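Local coordinates for protein phosphoribosylaminoimidazole carboxylase, ATPase subunit (Bacillus anthracis, PDB 4DLK) that probably catalyses the ATP-dependent carboxylation of 5-aminoimidazole ribonucleotide with bicarbonate, giving N5-carboxyaminoimidazole ribonucleotide in purine biosynthesis, at residues N106-K111 / E178-K183; Y142-K147 / V159-E164; V73-E78 / L94-Q99. One frame throughout, in Å; residues are numbered along the deposited sequence.

Interaction 1 of 3, residues N106-K111 / E178-K183; sequences NRFTEK and ECILEK. With ATP (adenosine-5'-triphosphate), chain F.
Lys-111 and Glu-182 make the tight end of this contact, a salt bridge in which NZ of Lys-111 lies 2.8 Å from OE1 of Glu-182. The two side chains cross at about a right angle, and the ammonium group comes from above the carboxylate plane, 59° out of it. Bends at chi3 (145°) and chi4 (58°) curl the lysine chain so that CE also rests against OE1. A water accepts from Lys-111 NZ and donates to Glu-182 OE2, closing a small ring of polar bonds. OE2 of Glu-182 also accepts a hydrogen bond from N6 of ATP at 3.0 Å and pairs with Lys-147. Two ammonium groups close by would be expected to keep this buried carboxylate ionised, and glutamate suits the place as acceptor for both lysine and adenine.

The contact lines the nucleotide site of the ATP-grasp fold: strand 179-183 presents Glu-182 and the carbonyl of Lys-183 to the adenine, while the start of helix 107-116 supplies Arg-107 to the phosphates. Its NH1 binds O2B of ATP in the guanidinium plane at 2.9 Å, and Glu-268 takes NH2. Ile-180 packs between the two polar sites, its apolar branches suited to meeting two neighbours: CG2 touches CB of Phe-108 at 3.7 Å and its ring edge, and CD1 touches Arg-107 CD.

Toward the partly exposed end the fit slackens. Asn-106 N-caps the helix, its OD1 accepting from Thr-109 N at 3.2 Å, and ND2 stays 3.6 Å from OE2 of Glu-178, which bonds instead to Thr-149.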
# COMPACT_ATOMS: atom_id res chain seq x y z
N ASN A 106 -5.09 23.28 -22.21
CA ASN A 106 -5.51 23.66 -23.55
C ASN A 106 -4.73 22.81 -24.54
O ASN A 106 -3.50 22.80 -24.49
CB ASN A 106 -5.25 25.16 -23.77
CG ASN A 106 -5.75 25.66 -25.12
OD1 ASN A 106 -5.30 25.21 -26.17
ND2 ASN A 106 -6.69 26.61 -25.09
N ARG A 107 -5.44 22.09 -25.41
CA ARG A 107 -4.79 21.16 -26.36
C ARG A 107 -3.79 21.86 -27.29
O ARG A 107 -2.75 21.30 -27.60
CB ARG A 107 -5.83 20.41 -27.20
CG ARG A 107 -6.75 19.46 -26.45
CD ARG A 107 -7.49 18.56 -27.44
NE ARG A 107 -8.54 17.75 -26.82
CZ ARG A 107 -8.32 16.67 -26.07
NH1 ARG A 107 -9.35 16.00 -25.56
NH2 ARG A 107 -7.08 16.26 -25.82
N PHE A 108 -4.12 23.08 -27.73
CA PHE A 108 -3.22 23.85 -28.59
C PHE A 108 -1.97 24.29 -27.83
O PHE A 108 -0.85 24.11 -28.31
CB PHE A 108 -3.93 25.06 -29.24
CG PHE A 108 -3.05 25.85 -30.18
CD1 PHE A 108 -2.75 25.35 -31.45
CD2 PHE A 108 -2.52 27.07 -29.80
CE1 PHE A 108 -1.93 26.07 -32.31
CE2 PHE A 108 -1.70 27.79 -30.66
CZ PHE A 108 -1.41 27.29 -31.92
N THR A 109 -2.16 24.85 -26.64
CA THR A 109 -1.05 25.26 -25.78
C THR A 109 -0.17 24.06 -25.42
O THR A 109 1.06 24.18 -25.38
CB THR A 109 -1.57 25.92 -24.49
OG1 THR A 109 -2.50 26.95 -24.84
CG2 THR A 109 -0.42 26.54 -23.69
N GLU A 110 -0.80 22.92 -25.16
CA GLU A 110 -0.11 21.68 -24.82
C GLU A 110 0.80 21.24 -25.97
O GLU A 110 1.99 20.99 -25.77
CB GLU A 110 -1.13 20.58 -24.49
CG GLU A 110 -0.54 19.25 -24.03
CD GLU A 110 -1.61 18.29 -23.53
OE1 GLU A 110 -2.49 17.87 -24.32
OE2 GLU A 110 -1.60 17.97 -22.33
N LYS A 111 0.22 21.14 -27.16
CA LYS A 111 0.99 20.75 -28.34
C LYS A 111 2.14 21.71 -28.65
O LYS A 111 3.24 21.25 -28.98
CB LYS A 111 0.07 20.52 -29.55
CG LYS A 111 -0.72 19.23 -29.42
CD LYS A 111 -1.17 18.66 -30.75
CE LYS A 111 -1.14 17.13 -30.74
NZ LYS A 111 -2.00 16.51 -29.69
N GLU A 178 -13.63 26.83 -29.76
CA GLU A 178 -12.27 26.81 -30.27
C GLU A 178 -11.79 25.37 -30.39
O GLU A 178 -12.00 24.57 -29.48
CB GLU A 178 -11.35 27.58 -29.33
CG GLU A 178 -9.93 27.73 -29.87
CD GLU A 178 -9.02 28.42 -28.89
OE1 GLU A 178 -8.76 29.63 -29.08
OE2 GLU A 178 -8.57 27.77 -27.92
N CYS A 179 -11.15 25.05 -31.50
CA CYS A 179 -10.71 23.69 -31.78
C CYS A 179 -9.27 23.62 -32.30
O CYS A 179 -8.66 24.63 -32.63
CB CYS A 179 -11.64 23.03 -32.80
SG CYS A 179 -13.30 22.62 -32.20
N ILE A 180 -8.74 22.39 -32.33
CA ILE A 180 -7.54 22.06 -33.09
C ILE A 180 -7.87 20.95 -34.08
O ILE A 180 -8.66 20.05 -33.78
CB ILE A 180 -6.36 21.63 -32.19
CG1 ILE A 180 -6.83 20.82 -30.98
CG2 ILE A 180 -5.58 22.83 -31.70
CD1 ILE A 180 -6.73 19.33 -31.15
N LEU A 181 -7.28 21.03 -35.27
CA LEU A 181 -7.36 19.92 -36.20
C LEU A 181 -6.02 19.20 -36.17
O LEU A 181 -4.97 19.83 -36.27
CB LEU A 181 -7.70 20.37 -37.62
CG LEU A 181 -8.09 19.25 -38.59
CD1 LEU A 181 -9.47 18.69 -38.24
CD2 LEU A 181 -8.06 19.71 -40.04
N GLU A 182 -6.08 17.88 -36.00
CA GLU A 182 -4.88 17.05 -35.99
C GLU A 182 -4.95 16.06 -37.12
O GLU A 182 -6.01 15.52 -37.41
CB GLU A 182 -4.80 16.25 -34.70
CG GLU A 182 -4.43 17.02 -33.45
CD GLU A 182 -4.37 16.12 -32.23
OE1 GLU A 182 -4.39 16.66 -31.11
OE2 GLU A 182 -4.32 14.87 -32.40
N LYS A 183 -3.81 15.80 -37.74
CA LYS A 183 -3.70 14.71 -38.70
C LYS A 183 -3.91 13.38 -37.97
O LYS A 183 -3.45 13.20 -36.84
CB LYS A 183 -2.33 14.74 -39.38
CG LYS A 183 -2.23 13.85 -40.61
CD LYS A 183 -0.99 14.17 -41.43
CE LYS A 183 -1.00 13.41 -42.74
NZ LYS A 183 0.02 13.95 -43.70
PG ATP F . -9.81 10.70 -22.49
O1G ATP F . -8.41 11.24 -22.38
O2G ATP F . -9.84 9.18 -22.64
O3G ATP F . -10.76 11.24 -21.45
PB ATP F . -9.88 12.43 -24.81
O1B ATP F . -10.92 12.66 -25.87
O2B ATP F . -9.36 13.57 -23.98
O3B ATP F . -10.47 11.26 -23.86
PA ATP F . -7.85 11.92 -26.79
O1A ATP F . -6.54 11.19 -26.68
O2A ATP F . -7.85 13.40 -27.09
O3A ATP F . -8.64 11.62 -25.43
O5' ATP F . -8.70 11.17 -27.94
C5' ATP F . -9.37 9.94 -27.66
C4' ATP F . -8.99 8.87 -28.67
O4' ATP F . -9.11 9.37 -30.01
C3' ATP F . -7.55 8.41 -28.53
O3' ATP F . -7.40 7.34 -27.59
C2' ATP F . -7.17 7.98 -29.93
O2' ATP F . -7.49 6.60 -30.14
C1' ATP F . -8.07 8.81 -30.83
N9 ATP F . -7.25 9.89 -31.42
C8 ATP F . -7.12 11.14 -30.93
N7 ATP F . -6.29 11.88 -31.70
C5 ATP F . -5.86 11.09 -32.70
C6 ATP F . -4.97 11.25 -33.87
N6 ATP F . -4.35 12.43 -34.12
N1 ATP F . -4.79 10.17 -34.68
C2 ATP F . -5.40 8.99 -34.45
N3 ATP F . -6.23 8.78 -33.40
C4 ATP F . -6.50 9.78 -32.51
O HOH W 1 -2.48 13.88 -30.59

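Interaction 2 of 3, residues Y142-K147 / V159-E164; sequences YPSVLK and VVLRSE. With ATP (adenosine-5'-triphosphate), chain F.
Tyr-142 lays its ring along the backbone that leaves the partner strand, with the carbonyl oxygen of Leu-161 at the ring edge and CA of Ser-163 over one face, toward the rim. CD1 lies 3.5 Å from Leu-161 O, and CE1 is 3.4 Å from Ser-163 O. With CG anti to its own carbonyl carbon (chi1 -59°), the ring turns across the backbone beyond the strand and carries OH to CA of Glu-164. A broad, flat side chain suits this place because it can follow several peptide units.

Leu-161 is the second centre. Its CB packs on CE1 of Tyr-142 at 3.9 Å and faces OG of Ser-144, a buried hydroxyl for which the model holds no polar partner. CD1 reaches along the same face of the sheet to CB of Leu-146, 4.1 Å away, so the two leucines make an apolar layer under the helices.

These side chains ride on an antiparallel beta hairpin. Ser-144 and Leu-161 form a hydrogen-bonded pair, with Leu-161 N to Ser-144 O at 2.7 Å; Leu-146 and Val-159 form the next. Between them Val-145 and Val-160 are a non-hydrogen-bonded pair, touching through their CG2 methyls at 4.0 Å on the face where Val-145 CG1 rests near the adenine amino nitrogen. Lys-147, on that face too, extends its chain until NZ donates a hydrogen bond to N7 of ATP at 2.9 Å.

Strand 158-161 is the outermost of its four-stranded sheet, strand 179-183 flanks 144-148, and helices 130-140 and 167-176 cover the face bearing Leu-146 and Leu-161.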
# COMPACT_ATOMS: atom_id res chain seq x y z
N TYR A 142 -7.40 14.23 -45.47
CA TYR A 142 -8.09 13.17 -44.74
C TYR A 142 -7.19 11.94 -44.61
O TYR A 142 -6.40 11.66 -45.51
CB TYR A 142 -9.39 12.79 -45.46
CG TYR A 142 -10.37 13.92 -45.65
CD1 TYR A 142 -11.21 14.33 -44.61
CD2 TYR A 142 -10.48 14.58 -46.87
CE1 TYR A 142 -12.12 15.36 -44.77
CE2 TYR A 142 -11.39 15.62 -47.05
CZ TYR A 142 -12.21 16.00 -46.00
OH TYR A 142 -13.11 17.02 -46.16
N PRO A 143 -7.30 11.21 -43.48
CA PRO A 143 -8.19 11.51 -42.36
C PRO A 143 -7.57 12.47 -41.34
O PRO A 143 -6.34 12.63 -41.28
CB PRO A 143 -8.44 10.13 -41.74
CG PRO A 143 -7.23 9.32 -42.10
CD PRO A 143 -6.51 9.98 -43.25
N SER A 144 -8.43 13.12 -40.56
CA SER A 144 -8.00 14.07 -39.54
C SER A 144 -9.01 14.08 -38.39
O SER A 144 -10.08 13.48 -38.49
CB SER A 144 -7.84 15.47 -40.13
OG SER A 144 -9.07 15.95 -40.66
N VAL A 145 -8.66 14.76 -37.31
CA VAL A 145 -9.53 14.80 -36.13
C VAL A 145 -9.62 16.22 -35.54
O VAL A 145 -8.59 16.85 -35.24
CB VAL A 145 -9.11 13.74 -35.07
CG1 VAL A 145 -7.70 14.00 -34.56
CG2 VAL A 145 -10.09 13.69 -33.91
N LEU A 146 -10.84 16.70 -35.39
CA LEU A 146 -11.08 18.01 -34.81
C LEU A 146 -11.45 17.85 -33.34
O LEU A 146 -12.39 17.13 -33.02
CB LEU A 146 -12.18 18.75 -35.57
CG LEU A 146 -12.37 20.25 -35.29
CD1 LEU A 146 -11.19 21.05 -35.83
CD2 LEU A 146 -13.66 20.74 -35.93
N LYS A 147 -10.69 18.51 -32.46
CA LYS A 147 -10.94 18.46 -31.02
C LYS A 147 -11.09 19.86 -30.44
O LYS A 147 -10.35 20.76 -30.82
CB LYS A 147 -9.77 17.79 -30.29
CG LYS A 147 -9.30 16.47 -30.86
CD LYS A 147 -8.07 15.99 -30.11
CE LYS A 147 -7.47 14.77 -30.79
NZ LYS A 147 -6.31 14.24 -30.01
N VAL A 159 -14.54 15.21 -33.42
CA VAL A 159 -15.10 14.74 -34.68
C VAL A 159 -13.97 14.25 -35.56
O VAL A 159 -13.02 14.99 -35.86
CB VAL A 159 -15.88 15.85 -35.43
CG1 VAL A 159 -16.35 15.36 -36.79
CG2 VAL A 159 -17.05 16.37 -34.60
N VAL A 160 -14.06 12.99 -35.97
CA VAL A 160 -13.09 12.42 -36.90
C VAL A 160 -13.58 12.68 -38.33
O VAL A 160 -14.73 12.39 -38.66
CB VAL A 160 -12.88 10.91 -36.63
CG1 VAL A 160 -11.94 10.29 -37.67
CG2 VAL A 160 -12.32 10.70 -35.22
N LEU A 161 -12.70 13.23 -39.16
CA LEU A 161 -13.02 13.54 -40.55
C LEU A 161 -12.35 12.55 -41.49
O LEU A 161 -11.12 12.55 -41.64
CB LEU A 161 -12.59 14.97 -40.91
CG LEU A 161 -13.41 16.12 -40.31
CD1 LEU A 161 -12.87 16.52 -38.94
CD2 LEU A 161 -13.38 17.31 -41.25
N ARG A 162 -13.16 11.72 -42.13
CA ARG A 162 -12.67 10.71 -43.06
C ARG A 162 -12.90 11.14 -44.52
O ARG A 162 -12.18 10.71 -45.42
CB ARG A 162 -13.29 9.34 -42.77
CG ARG A 162 -13.07 8.88 -41.34
CD ARG A 162 -13.11 7.36 -41.20
NE ARG A 162 -12.69 6.92 -39.87
CZ ARG A 162 -11.45 6.55 -39.54
NH1 ARG A 162 -10.47 6.56 -40.44
NH2 ARG A 162 -11.19 6.18 -38.30
N SER A 163 -13.90 11.99 -44.73
CA SER A 163 -14.21 12.54 -46.05
C SER A 163 -15.00 13.84 -45.92
O SER A 163 -15.35 14.24 -44.80
CB SER A 163 -15.00 11.53 -46.88
OG SER A 163 -16.26 11.27 -46.28
N GLU A 164 -15.29 14.48 -47.06
CA GLU A 164 -16.11 15.70 -47.11
C GLU A 164 -17.47 15.52 -46.42
O GLU A 164 -18.07 16.49 -45.96
CB GLU A 164 -16.26 16.18 -48.56
CG GLU A 164 -17.17 17.39 -48.77
CD GLU A 164 -16.55 18.72 -48.35
OE1 GLU A 164 -15.36 18.95 -48.67
OE2 GLU A 164 -17.25 19.54 -47.72
PG ATP F . -9.81 10.70 -22.49
O1G ATP F . -8.41 11.24 -22.38
O2G ATP F . -9.84 9.18 -22.64
O3G ATP F . -10.76 11.24 -21.45
PB ATP F . -9.88 12.43 -24.81
O1B ATP F . -10.92 12.66 -25.87
O2B ATP F . -9.36 13.57 -23.98
O3B ATP F . -10.47 11.26 -23.86
PA ATP F . -7.85 11.92 -26.79
O1A ATP F . -6.54 11.19 -26.68
O2A ATP F . -7.85 13.40 -27.09
O3A ATP F . -8.64 11.62 -25.43
O5' ATP F . -8.70 11.17 -27.94
C5' ATP F . -9.37 9.94 -27.66
C4' ATP F . -8.99 8.87 -28.67
O4' ATP F . -9.11 9.37 -30.01
C3' ATP F . -7.55 8.41 -28.53
O3' ATP F . -7.40 7.34 -27.59
C2' ATP F . -7.17 7.98 -29.93
O2' ATP F . -7.49 6.60 -30.14
C1' ATP F . -8.07 8.81 -30.83
N9 ATP F . -7.25 9.89 -31.42
C8 ATP F . -7.12 11.14 -30.93
N7 ATP F . -6.29 11.88 -31.70
C5 ATP F . -5.86 11.09 -32.70
C6 ATP F . -4.97 11.25 -33.87
N6 ATP F . -4.35 12.43 -34.12
N1 ATP F . -4.79 10.17 -34.68
C2 ATP F . -5.40 8.99 -34.45
N3 ATP F . -6.23 8.78 -33.40
C4 ATP F . -6.50 9.78 -32.51

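Interaction 3 of 3, residues V73-E78 / L94-Q99; sequences VTYEFE and LPQGSQ. With ATP (adenosine-5'-triphosphate), chain H; ATP (adenosine-5'-triphosphate), chain G.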
# COMPACT_ATOMS: atom_id res chain seq x y z
N VAL A 73 0.39 21.73 -0.50
CA VAL A 73 -0.84 21.56 -1.24
C VAL A 73 -0.57 20.90 -2.59
O VAL A 73 0.40 21.24 -3.27
CB VAL A 73 -1.59 22.89 -1.45
CG1 VAL A 73 -2.86 22.66 -2.26
CG2 VAL A 73 -1.96 23.52 -0.11
N THR A 74 -1.42 19.95 -2.95
CA THR A 74 -1.39 19.34 -4.26
C THR A 74 -2.84 19.21 -4.77
O THR A 74 -3.77 19.61 -4.07
CB THR A 74 -0.63 17.99 -4.23
OG1 THR A 74 -0.47 17.49 -5.57
CG2 THR A 74 -1.34 16.94 -3.37
N TYR A 75 -3.02 18.65 -5.96
CA TYR A 75 -4.35 18.57 -6.57
C TYR A 75 -4.54 17.25 -7.33
O TYR A 75 -3.58 16.64 -7.79
CB TYR A 75 -4.54 19.75 -7.54
CG TYR A 75 -3.52 19.77 -8.65
CD1 TYR A 75 -2.34 20.50 -8.53
CD2 TYR A 75 -3.70 19.00 -9.80
CE1 TYR A 75 -1.38 20.49 -9.54
CE2 TYR A 75 -2.76 18.98 -10.80
CZ TYR A 75 -1.60 19.72 -10.67
OH TYR A 75 -0.67 19.68 -11.69
N GLU A 76 -5.79 16.80 -7.45
CA GLU A 76 -6.17 15.81 -8.46
C GLU A 76 -7.10 16.49 -9.48
O GLU A 76 -7.21 16.04 -10.61
CB GLU A 76 -6.87 14.59 -7.85
CG GLU A 76 -8.21 14.91 -7.21
CD GLU A 76 -9.29 13.85 -7.39
OE1 GLU A 76 -8.98 12.63 -7.42
OE2 GLU A 76 -10.47 14.24 -7.46
N PHE A 77 -7.77 17.54 -9.03
CA PHE A 77 -8.64 18.36 -9.88
C PHE A 77 -7.77 19.42 -10.54
O PHE A 77 -7.14 20.23 -9.85
CB PHE A 77 -9.74 19.00 -9.04
CG PHE A 77 -10.56 20.03 -9.78
CD1 PHE A 77 -10.29 21.39 -9.63
CD2 PHE A 77 -11.60 19.64 -10.62
CE1 PHE A 77 -11.05 22.34 -10.31
CE2 PHE A 77 -12.35 20.58 -11.30
CZ PHE A 77 -12.08 21.93 -11.15
N GLU A 78 -7.76 19.43 -11.87
CA GLU A 78 -6.82 20.25 -12.64
C GLU A 78 -7.37 21.61 -13.04
O GLU A 78 -6.59 22.53 -13.33
CB GLU A 78 -6.38 19.50 -13.90
CG GLU A 78 -5.57 18.25 -13.63
CD GLU A 78 -5.76 17.21 -14.71
OE1 GLU A 78 -4.91 17.11 -15.61
OE2 GLU A 78 -6.79 16.49 -14.68
N LEU A 94 2.82 25.32 -2.88
CA LEU A 94 2.40 24.52 -4.03
C LEU A 94 3.62 24.25 -4.91
O LEU A 94 3.82 24.92 -5.93
CB LEU A 94 1.33 25.28 -4.82
CG LEU A 94 0.57 24.53 -5.93
CD1 LEU A 94 -0.68 23.88 -5.36
CD2 LEU A 94 0.24 25.47 -7.08
N PRO A 95 4.45 23.26 -4.52
CA PRO A 95 5.69 23.01 -5.26
C PRO A 95 5.48 22.65 -6.74
O PRO A 95 6.40 22.87 -7.54
CB PRO A 95 6.34 21.84 -4.50
CG PRO A 95 5.26 21.24 -3.67
CD PRO A 95 4.31 22.36 -3.36
N GLN A 96 4.32 22.12 -7.09
CA GLN A 96 4.02 21.81 -8.50
C GLN A 96 3.92 23.05 -9.38
O GLN A 96 4.15 22.98 -10.59
CB GLN A 96 2.73 21.00 -8.62
CG GLN A 96 2.82 19.60 -8.06
CD GLN A 96 1.46 18.98 -7.89
OE1 GLN A 96 0.76 19.27 -6.93
NE2 GLN A 96 1.06 18.13 -8.84
N GLY A 97 3.56 24.18 -8.77
CA GLY A 97 3.47 25.46 -9.47
C GLY A 97 2.27 25.50 -10.39
O GLY A 97 1.46 24.58 -10.41
N SER A 98 2.16 26.58 -11.16
CA SER A 98 1.00 26.80 -12.01
C SER A 98 1.30 26.65 -13.50
O SER A 98 0.37 26.53 -14.30
CB SER A 98 0.41 28.19 -11.74
OG SER A 98 1.32 29.21 -12.15
N GLN A 99 2.58 26.66 -13.85
CA GLN A 99 2.99 26.75 -15.25
C GLN A 99 2.64 25.49 -16.06
O GLN A 99 2.10 25.60 -17.17
CB GLN A 99 4.47 27.09 -15.37
CG GLN A 99 4.82 28.49 -14.87
CD GLN A 99 6.15 29.01 -15.38
OE1 GLN A 99 6.60 28.64 -16.47
NE2 GLN A 99 6.79 29.87 -14.59
PG ATP H . -19.57 11.18 -12.08
O1G ATP H . -18.98 12.15 -13.08
O2G ATP H . -20.88 11.67 -11.50
O3G ATP H . -19.60 9.74 -12.54
PB ATP H . -17.06 10.56 -10.83
O1B ATP H . -16.96 9.53 -9.73
O2B ATP H . -16.73 10.13 -12.24
O3B ATP H . -18.55 11.21 -10.82
PA ATP H . -15.51 12.92 -11.40
O1A ATP H . -16.04 12.71 -12.80
O2A ATP H . -14.02 13.01 -11.22
O3A ATP H . -16.10 11.79 -10.40
O5' ATP H . -16.15 14.27 -10.80
C5' ATP H . -17.56 14.45 -10.71
C4' ATP H . -18.00 15.64 -11.57
O4' ATP H . -17.18 16.78 -11.29
C3' ATP H . -17.85 15.37 -13.06
O3' ATP H . -19.06 14.83 -13.62
C2' ATP H . -17.50 16.72 -13.65
O2' ATP H . -18.68 17.43 -14.04
C1' ATP H . -16.84 17.48 -12.51
N9 ATP H . -15.36 17.53 -12.70
C8 ATP H . -14.44 16.80 -12.03
N7 ATP H . -13.18 17.09 -12.44
C5 ATP H . -13.28 18.04 -13.40
C6 ATP H . -12.34 18.80 -14.26
N6 ATP H . -10.99 18.61 -14.18
N1 ATP H . -12.86 19.70 -15.13
C2 ATP H . -14.19 19.91 -15.22
N3 ATP H . -15.10 19.25 -14.48
C4 ATP H . -14.72 18.32 -13.56
PG ATP G . -7.80 8.59 -19.31
O1G ATP G . -9.16 9.26 -19.18
O2G ATP G . -7.84 7.16 -19.78
O3G ATP G . -6.75 9.43 -20.01
PB ATP G . -7.56 9.51 -16.62
O1B ATP G . -6.62 9.30 -15.45
O2B ATP G . -7.64 10.88 -17.27
O3B ATP G . -7.26 8.43 -17.78
PA ATP G . -9.59 9.14 -14.65
O1A ATP G . -8.81 8.19 -13.76
O2A ATP G . -11.09 9.04 -14.76
O3A ATP G . -9.04 9.08 -16.17
O5' ATP G . -9.21 10.63 -14.22
C5' ATP G . -9.64 11.17 -12.98
C4' ATP G . -9.40 12.66 -13.12
O4' ATP G . -10.24 13.20 -14.14
C3' ATP G . -9.68 13.41 -11.84
O3' ATP G . -8.54 14.27 -11.63
C2' ATP G . -10.92 14.22 -12.14
O2' ATP G . -10.91 15.47 -11.45
C1' ATP G . -10.82 14.41 -13.66
N9 ATP G . -12.11 14.71 -14.33
C8 ATP G . -13.34 14.23 -14.01
N7 ATP G . -14.29 14.72 -14.84
C5 ATP G . -13.68 15.53 -15.73
C6 ATP G . -14.09 16.37 -16.88
N6 ATP G . -15.40 16.43 -17.25
N1 ATP G . -13.14 17.06 -17.54
C2 ATP G . -11.84 17.01 -17.18
N3 ATP G . -11.39 16.27 -16.14
C4 ATP G . -12.24 15.52 -15.39
O HOH W 2 1.98 21.19 -5.43
O HOH W 3 -1.16 16.39 -9.23
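Thr-74 and Gln-96 meet through a short hydrogen bond in which the threonine OG1 donates to OE1 of Gln-96 at 2.6 Å. They belong to the Rossmann-like preATP-grasp domain: strand 72-75 is an outermost strand of its parallel sheet, and residues 94-97 form a type I beta turn after helix 82-91. The hydroxyl approaches from above the carbonyl plane, 37° out of it, and His-292 is a further partner of OG1. Having OG1 anti to the backbone N (chi1 -173°) aims the hydroxyl at the turn.

The amide of Gln-96 lies almost parallel to the ring of Tyr-75, their planes 5° apart, while the two side chains run obliquely past one another. NE2 is 3.5 Å from CE1 of the ring. Glutamine suits this place because its extended chain brings both an acceptor and a donor to the strand. Gly-97, with positive phi, closes the turn through its N bonded to Leu-94 O.

Beside this polar patch the contact is apolar: CD1 of Leu-94 sits 4.0 Å from CG1 of Val-73, a branched pair suited to the buried strand. Past the strand end, Phe-77 meets one ATP, its ring edge directed at N7 of the base.

Two waters join the strand's carbonyls to the glutamine. One donates to Val-73 O and Gln-96 OE1 and accepts from Gln-96 N; the other donates to Tyr-75 O at 2.8 Å and accepts from Gln-96 NE2 at 2.8 Å.

Overall arrangement
Interaction 3 comes first along the chain and closes before interaction 1 opens; interaction 2 is nested within the loop that interaction 1 closes. Interactions 1 and 2 have centres about 14 Å apart and share one antiparallel sheet, in which strands 179-183 and 144-148 are neighbours joined by probable hydrogen bonds such as Ile-180 N to Lys-147 O. Both touch the same ATP, from these strands and from the start of helix 107-116. Interaction 3 joins an edge strand of the preATP-grasp parallel sheet to loop 94-99, its centre about 23 Å from that of interaction 1 and about 34 Å from that of interaction 2. Its strand leads to Phe-77, in the pockets of two further ATP molecules, so both domains contribute to a run of neighbouring nucleotides.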